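Local coordinates for protein autotransporter adhesin/invasin TibA (Escherichia coli, PDB 4Q1Q) that mediates adhesion to and invasion of human intestinal epithelial cells and bacterial aggregation, as a heptosylated autotransporter with a beta-helical passenger region, at residues R139-S144 with R158-D163; Q178-G183 with G195-Y200. All coordinates share one frame; numbering follows the deposited sequence.

Interaction 1: R139-S144 with R158-D163; sequences RQFVSS and RQYVRD. With 289 (D-glycero-alpha-D-manno-heptopyranose), chain N; 289 (D-glycero-alpha-D-manno-heptopyranose), chain O; 289 (D-glycero-alpha-D-manno-heptopyranose), chain P.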
# COMPACT_ATOMS: atom_id res chain seq x y z
N ARG A 139 0.80 6.07 -5.64
CA ARG A 139 0.77 4.63 -5.83
C ARG A 139 1.59 3.91 -4.78
O ARG A 139 2.68 4.34 -4.45
CB ARG A 139 1.30 4.26 -7.23
CG ARG A 139 0.49 4.91 -8.34
CD ARG A 139 0.93 4.51 -9.75
NE ARG A 139 2.35 4.74 -10.00
CZ ARG A 139 2.96 4.39 -11.13
NH1 ARG A 139 2.27 3.85 -12.12
NH2 ARG A 139 4.25 4.60 -11.32
N GLN A 140 1.09 2.77 -4.31
CA GLN A 140 1.86 1.88 -3.45
C GLN A 140 2.00 0.51 -4.11
O GLN A 140 1.01 -0.08 -4.51
CB GLN A 140 1.14 1.77 -2.11
CG GLN A 140 1.91 0.92 -1.10
CD GLN A 140 1.09 0.50 0.09
OE1 GLN A 140 0.03 -0.13 -0.02
NE2 GLN A 140 1.61 0.80 1.28
N PHE A 141 3.22 0.01 -4.20
CA PHE A 141 3.52 -1.28 -4.82
C PHE A 141 4.06 -2.24 -3.77
O PHE A 141 5.01 -1.87 -3.08
CB PHE A 141 4.58 -1.16 -5.91
CG PHE A 141 4.15 -0.31 -7.07
CD1 PHE A 141 3.41 -0.87 -8.11
CD2 PHE A 141 4.47 1.04 -7.12
CE1 PHE A 141 3.00 -0.10 -9.18
CE2 PHE A 141 4.08 1.80 -8.21
CZ PHE A 141 3.34 1.24 -9.23
N VAL A 142 3.47 -3.43 -3.65
CA VAL A 142 3.93 -4.41 -2.68
C VAL A 142 4.22 -5.73 -3.37
O VAL A 142 3.38 -6.30 -4.07
CB VAL A 142 2.90 -4.69 -1.59
CG1 VAL A 142 3.61 -5.33 -0.41
CG2 VAL A 142 2.21 -3.39 -1.23
N SER A 143 5.43 -6.22 -3.14
CA SER A 143 5.84 -7.39 -3.89
C SER A 143 6.84 -8.28 -3.19
O SER A 143 7.62 -7.83 -2.35
CB SER A 143 6.50 -6.92 -5.17
OG SER A 143 6.59 -8.02 -6.07
N SER A 144 6.79 -9.54 -3.59
CA SER A 144 7.78 -10.55 -3.24
C SER A 144 8.22 -10.47 -1.79
O SER A 144 9.38 -10.16 -1.49
CB SER A 144 8.96 -10.47 -4.21
OG SER A 144 8.75 -11.37 -5.29
N ARG A 158 -4.01 4.37 -5.50
CA ARG A 158 -3.93 2.98 -5.98
C ARG A 158 -2.86 2.18 -5.28
O ARG A 158 -1.70 2.61 -5.15
CB ARG A 158 -3.65 2.88 -7.49
CG ARG A 158 -4.73 3.54 -8.33
CD ARG A 158 -4.34 3.64 -9.80
NE ARG A 158 -3.37 4.70 -10.07
CZ ARG A 158 -2.73 4.88 -11.22
NH1 ARG A 158 -2.93 4.06 -12.24
NH2 ARG A 158 -1.86 5.88 -11.36
N GLN A 159 -3.26 0.97 -4.91
CA GLN A 159 -2.33 0.04 -4.29
C GLN A 159 -2.19 -1.17 -5.21
O GLN A 159 -3.20 -1.71 -5.65
CB GLN A 159 -2.87 -0.37 -2.92
CG GLN A 159 -2.06 -1.42 -2.19
CD GLN A 159 -2.73 -1.92 -0.93
OE1 GLN A 159 -3.76 -2.59 -0.99
NE2 GLN A 159 -2.16 -1.56 0.21
N TYR A 160 -0.96 -1.59 -5.49
CA TYR A 160 -0.75 -2.78 -6.30
C TYR A 160 -0.19 -3.87 -5.41
O TYR A 160 0.96 -3.76 -4.99
CB TYR A 160 0.21 -2.53 -7.46
CG TYR A 160 -0.33 -1.51 -8.43
CD1 TYR A 160 -0.30 -0.15 -8.12
CD2 TYR A 160 -0.95 -1.90 -9.61
CE1 TYR A 160 -0.83 0.79 -8.98
CE2 TYR A 160 -1.50 -0.96 -10.47
CZ TYR A 160 -1.42 0.38 -10.15
OH TYR A 160 -1.95 1.31 -10.99
N VAL A 161 -0.99 -4.90 -5.14
CA VAL A 161 -0.46 -6.06 -4.43
C VAL A 161 -0.07 -7.12 -5.46
O VAL A 161 -0.91 -7.80 -6.06
CB VAL A 161 -1.48 -6.58 -3.41
CG1 VAL A 161 -0.87 -7.66 -2.53
CG2 VAL A 161 -2.00 -5.42 -2.58
N ARG A 162 1.23 -7.24 -5.69
CA ARG A 162 1.74 -8.09 -6.76
C ARG A 162 2.15 -9.46 -6.25
O ARG A 162 1.98 -9.75 -5.06
CB ARG A 162 2.89 -7.35 -7.48
CG ARG A 162 2.39 -6.08 -8.14
CD ARG A 162 3.11 -5.77 -9.44
NE ARG A 162 2.39 -4.79 -10.24
CZ ARG A 162 2.96 -3.72 -10.79
NH1 ARG A 162 4.25 -3.46 -10.58
NH2 ARG A 162 2.23 -2.89 -11.51
N ASP A 163 2.68 -10.29 -7.14
CA ASP A 163 3.04 -11.67 -6.79
C ASP A 163 3.84 -11.68 -5.50
O ASP A 163 4.81 -10.94 -5.39
CB ASP A 163 3.82 -12.34 -7.95
CG ASP A 163 4.03 -13.84 -7.77
OD1 ASP A 163 3.33 -14.48 -6.95
OD2 ASP A 163 4.89 -14.44 -8.47
O7 289 N . 10.95 -6.00 -6.96
C7 289 N . 10.29 -4.86 -7.53
C6 289 N . 8.85 -5.20 -7.87
O6 289 N . 8.63 -5.06 -9.28
C5 289 N . 8.40 -6.60 -7.43
O5 289 N . 7.11 -6.80 -8.01
C1 289 N . 6.46 -7.90 -7.37
C2 289 N . 7.01 -9.17 -7.98
O2 289 N . 6.63 -9.11 -9.36
C3 289 N . 8.51 -9.19 -7.66
O3 289 N . 9.16 -10.17 -8.49
C4 289 N . 9.24 -7.84 -7.72
O4 289 N . 10.28 -7.91 -6.73
O7 289 O . 6.30 -15.50 -2.46
C7 289 O . 7.64 -15.98 -2.58
C6 289 O . 8.53 -14.85 -3.08
O6 289 O . 9.83 -15.37 -3.38
C5 289 O . 7.95 -14.18 -4.32
O5 289 O . 9.20 -13.57 -5.19
C1 289 O . 8.71 -12.45 -5.96
C2 289 O . 7.57 -12.95 -6.85
O2 289 O . 7.81 -12.54 -8.21
C3 289 O . 7.41 -14.47 -6.80
O3 289 O . 8.08 -15.05 -7.92
C4 289 O . 7.92 -15.15 -5.51
O4 289 O . 7.07 -16.26 -5.21
O7 289 P . -3.19 -9.32 -14.25
C7 289 P . -2.01 -8.96 -14.97
C6 289 P . -0.93 -8.61 -13.94
O6 289 P . 0.13 -7.92 -14.62
C5 289 P . -1.49 -7.83 -12.75
O5 289 P . -0.42 -7.92 -11.81
C1 289 P . -0.70 -7.30 -10.56
C2 289 P . -0.76 -5.80 -10.83
O2 289 P . 0.38 -5.31 -11.53
C3 289 P . -2.00 -5.57 -11.67
O3 289 P . -2.11 -4.18 -11.96
C4 289 P . -1.92 -6.38 -12.96
O4 289 P . -3.26 -6.26 -13.45

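Interaction 2: Q178-G183 with G195-Y200; sequences QFVSSG and GGMYLY. With 289 (D-glycero-alpha-D-manno-heptopyranose), chain P; 289 (D-glycero-alpha-D-manno-heptopyranose), chain Q; 289 (D-glycero-alpha-D-manno-heptopyranose), chain T.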
# COMPACT_ATOMS: atom_id res chain seq x y z
N GLN A 178 -7.70 -0.96 -5.01
CA GLN A 178 -6.75 -1.98 -4.64
C GLN A 178 -6.74 -3.01 -5.76
O GLN A 178 -7.81 -3.47 -6.13
CB GLN A 178 -7.18 -2.62 -3.33
CG GLN A 178 -6.16 -3.60 -2.77
CD GLN A 178 -6.64 -4.35 -1.54
OE1 GLN A 178 -7.80 -4.73 -1.44
NE2 GLN A 178 -5.75 -4.52 -0.57
N PHE A 179 -5.55 -3.30 -6.30
CA PHE A 179 -5.38 -4.34 -7.30
C PHE A 179 -4.57 -5.51 -6.76
O PHE A 179 -3.38 -5.39 -6.46
CB PHE A 179 -4.69 -3.85 -8.56
CG PHE A 179 -5.33 -2.64 -9.16
CD1 PHE A 179 -6.59 -2.73 -9.71
CD2 PHE A 179 -4.69 -1.41 -9.15
CE1 PHE A 179 -7.18 -1.62 -10.27
CE2 PHE A 179 -5.27 -0.31 -9.72
CZ PHE A 179 -6.53 -0.41 -10.27
N VAL A 180 -5.21 -6.67 -6.69
CA VAL A 180 -4.51 -7.82 -6.17
C VAL A 180 -4.34 -8.77 -7.35
O VAL A 180 -5.31 -9.25 -7.93
CB VAL A 180 -5.28 -8.46 -4.99
CG1 VAL A 180 -4.41 -9.48 -4.27
CG2 VAL A 180 -5.79 -7.38 -4.05
N SER A 181 -3.07 -9.00 -7.69
CA SER A 181 -2.69 -9.83 -8.81
C SER A 181 -2.42 -11.25 -8.35
O SER A 181 -2.43 -11.52 -7.15
CB SER A 181 -1.42 -9.30 -9.47
OG SER A 181 -1.60 -7.97 -9.90
N SER A 182 -2.11 -12.10 -9.33
CA SER A 182 -1.82 -13.51 -9.09
C SER A 182 -0.65 -13.65 -8.14
O SER A 182 0.37 -13.01 -8.33
CB SER A 182 -1.47 -14.26 -10.38
OG SER A 182 -2.45 -14.03 -11.37
N GLY A 183 -0.84 -14.45 -7.09
CA GLY A 183 0.19 -14.63 -6.08
C GLY A 183 0.17 -13.49 -5.08
O GLY A 183 0.90 -13.54 -4.11
N GLY A 195 -15.14 2.74 -2.88
CA GLY A 195 -13.94 1.91 -3.00
C GLY A 195 -14.07 0.79 -4.02
O GLY A 195 -15.14 0.22 -4.19
N GLY A 196 -12.98 0.43 -4.69
CA GLY A 196 -12.91 -0.75 -5.56
C GLY A 196 -11.74 -1.68 -5.29
O GLY A 196 -10.58 -1.28 -5.37
N MSE A 197 -12.02 -2.93 -4.98
CA MSE A 197 -10.98 -3.94 -4.84
C MSE A 197 -11.08 -4.85 -6.04
O MSE A 197 -12.14 -5.40 -6.30
CB MSE A 197 -11.24 -4.71 -3.54
CG MSE A 197 -10.08 -5.59 -3.08
SE MSE A 197 -10.70 -6.85 -1.67
CE MSE A 197 -8.94 -7.50 -1.08
N TYR A 198 -9.97 -5.09 -6.73
CA TYR A 198 -10.01 -5.94 -7.93
C TYR A 198 -9.12 -7.16 -7.75
O TYR A 198 -7.92 -7.04 -7.53
CB TYR A 198 -9.55 -5.19 -9.19
CG TYR A 198 -10.38 -4.00 -9.61
CD1 TYR A 198 -10.39 -2.83 -8.85
CD2 TYR A 198 -11.15 -4.02 -10.77
CE1 TYR A 198 -11.14 -1.73 -9.22
CE2 TYR A 198 -11.92 -2.92 -11.14
CZ TYR A 198 -11.91 -1.78 -10.36
OH TYR A 198 -12.68 -0.68 -10.66
N LEU A 199 -9.69 -8.35 -7.88
CA LEU A 199 -8.90 -9.56 -7.76
C LEU A 199 -8.55 -10.04 -9.16
O LEU A 199 -9.36 -10.68 -9.83
CB LEU A 199 -9.67 -10.59 -6.94
CG LEU A 199 -10.18 -10.14 -5.57
CD1 LEU A 199 -10.73 -11.33 -4.78
CD2 LEU A 199 -9.10 -9.45 -4.75
N TYR A 200 -7.36 -9.66 -9.63
CA TYR A 200 -6.91 -9.99 -10.98
C TYR A 200 -6.06 -11.23 -10.91
O TYR A 200 -4.86 -11.21 -11.19
CB TYR A 200 -6.08 -8.86 -11.58
CG TYR A 200 -6.83 -7.62 -11.97
CD1 TYR A 200 -8.09 -7.69 -12.55
CD2 TYR A 200 -6.25 -6.37 -11.82
CE1 TYR A 200 -8.75 -6.55 -12.94
CE2 TYR A 200 -6.89 -5.22 -12.22
CZ TYR A 200 -8.14 -5.32 -12.78
OH TYR A 200 -8.80 -4.17 -13.17
O7 289 P . -3.19 -9.32 -14.25
C7 289 P . -2.01 -8.96 -14.97
C6 289 P . -0.93 -8.61 -13.94
O6 289 P . 0.13 -7.92 -14.62
C5 289 P . -1.49 -7.83 -12.75
O5 289 P . -0.42 -7.92 -11.81
C1 289 P . -0.70 -7.30 -10.56
C2 289 P . -0.76 -5.80 -10.83
O2 289 P . 0.38 -5.31 -11.53
C3 289 P . -2.00 -5.57 -11.67
O3 289 P . -2.11 -4.18 -11.96
C4 289 P . -1.92 -6.38 -12.96
O4 289 P . -3.26 -6.26 -13.45
O7 289 Q . -0.90 -18.95 -11.86
C7 289 Q . -0.62 -17.77 -12.61
C6 289 Q . -1.80 -17.46 -13.52
O6 289 Q . -2.52 -18.67 -13.77
C5 289 Q . -2.70 -16.40 -12.91
O5 289 Q . -1.94 -15.20 -13.08
C1 289 Q . -2.51 -13.96 -12.68
C2 289 Q . -3.74 -13.76 -13.54
O2 289 Q . -3.33 -13.61 -14.90
C3 289 Q . -4.70 -14.93 -13.30
O3 289 Q . -5.88 -14.78 -14.10
C4 289 Q . -4.06 -16.28 -13.59
O4 289 Q . -5.03 -17.27 -13.22
O7 289 T . -9.07 -10.51 -17.42
C7 289 T . -9.55 -10.28 -16.09
C6 289 T . -10.03 -8.84 -16.02
O6 289 T . -10.11 -8.28 -17.33
C5 289 T . -11.39 -8.72 -15.35
O5 289 T . -11.02 -8.19 -14.08
C1 289 T . -12.04 -8.32 -13.11
C2 289 T . -13.17 -7.42 -13.58
O2 289 T . -12.71 -6.07 -13.48
C3 289 T . -13.61 -7.80 -14.99
O3 289 T . -14.64 -6.90 -15.44
C4 289 T . -12.43 -7.79 -15.94
O4 289 T . -12.95 -8.19 -17.21

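Interaction 1: R139-S144 with R158-D163
Strands 139-143 and 158-161 run parallel, 10° apart, with Phe141 level with Tyr160. Backbone hydrogen bonds zip them together, and Ser144 N to Asp163 O extends the pairing past the strands. On the inner face the carboxamides of Gln140 and Gln159 lie side by side and nearly coplanar. Gln159 NE2 gives a straight bond of 2.6 Å to Gln140 OE1 (173° at the hydrogen). Both side chains have CG anti to the backbone N and run on extended, which brings the two amides level.

On the other face the rings of Phe141 and Tyr160 are near parallel but slid apart, 4.9 Å between centroids. Phe141 CE1 comes over one face of Tyr160. The Arg162 guanidinium has Phe141 CD1 over one face, with NH1 3.7 Å from CD1. Its NE points to O2 of the heptose on Ser181, but the modelled separation is too short to be trusted. Arg139 CD lies over a face of the Arg158 guanidinium, 3.5 Å from NH2; Arg139 is salt-bridged to Asp120.

Ser143 OG and Ser144 OG are each bonded covalently to C1 of a heptose. The buried amides are satisfied along the glutamine row, with Gln121 and Gln178 taking the outer ends. Arg162 reaches forward to the heptose on Ser181 of the following coil, while the heptoses on Ser143 and Ser144 lie by the end of this strand pair.

Interaction 2: Q178-G183 with G195-Y200
Two successive coils of the beta-helix meet here, through strands 178-181 and 196-200, which run parallel with axes 4.8 Å apart. The backbone ladder has four bonds: Gln178 N to Gly196 O, Tyr198 N to Gln178 O, Val180 N to Tyr198 O, and Tyr200 N to Val180 O. The last is the most bent, 144° at the hydrogen.

Phe179, Tyr198 and Tyr200 form an aromatic cluster on one face. Phe179 CE1 meets Tyr198 CD1 at 3.7 Å, with the ring planes oblique at 45°. Phe179 CD1 meets Tyr200 CE2 at 3.5 Å. That second pair is nearly parallel, but slid so far that the rings barely overlap.

Sugars border this cluster. Ser181 OG and Ser182 OG each carry a heptose through a covalent bond to C1. O4 of the Ser181 sugar lies 3.4 Å from Tyr200 CD2. A further heptose places its O5 at the edge of the Tyr200 ring, near the ring plane, and its O2 at the edge of Tyr198.

On the inner face, selenomethionine Met197 lies alongside Gln178. With CG anti to the backbone N (chi1 -167°) and the rest extended, it follows the glutamine chain. Gln178 OE1 lies against Met197 CG, at 2.9 Å, and its CE. The amide NE2 of Gln178 bonds instead to Gln159. Beyond them Leu199 CD2 touches Val180 CB at 4.0 Å. Such in-register stacking of equivalent positions from coil to coil is the hallmark of a parallel beta-helix, here with glycosylated serines at the strand ends.

Overall arrangement
Interactions 1 and 2 are strand pairs of the same parallel sheet, their centres about 10 Å apart, joined by the pairing of 158-161 with 177-181. Val161 N probably bonds to Phe179 O, and the rings of Tyr160 and Phe179 touch. Both are mostly buried, and both put sugar-bearing serines at the end of a strand. The inner chemistry differs: interaction 1 pairs two glutamines, whereas interaction 2 sets beside one a selenomethionine, which has no amide to continue the row. Outside, arginines flank the aromatic pair of interaction 1, while interaction 2 has a third ring. The Ser181 heptose links them, lying against Tyr200 and close to Arg162.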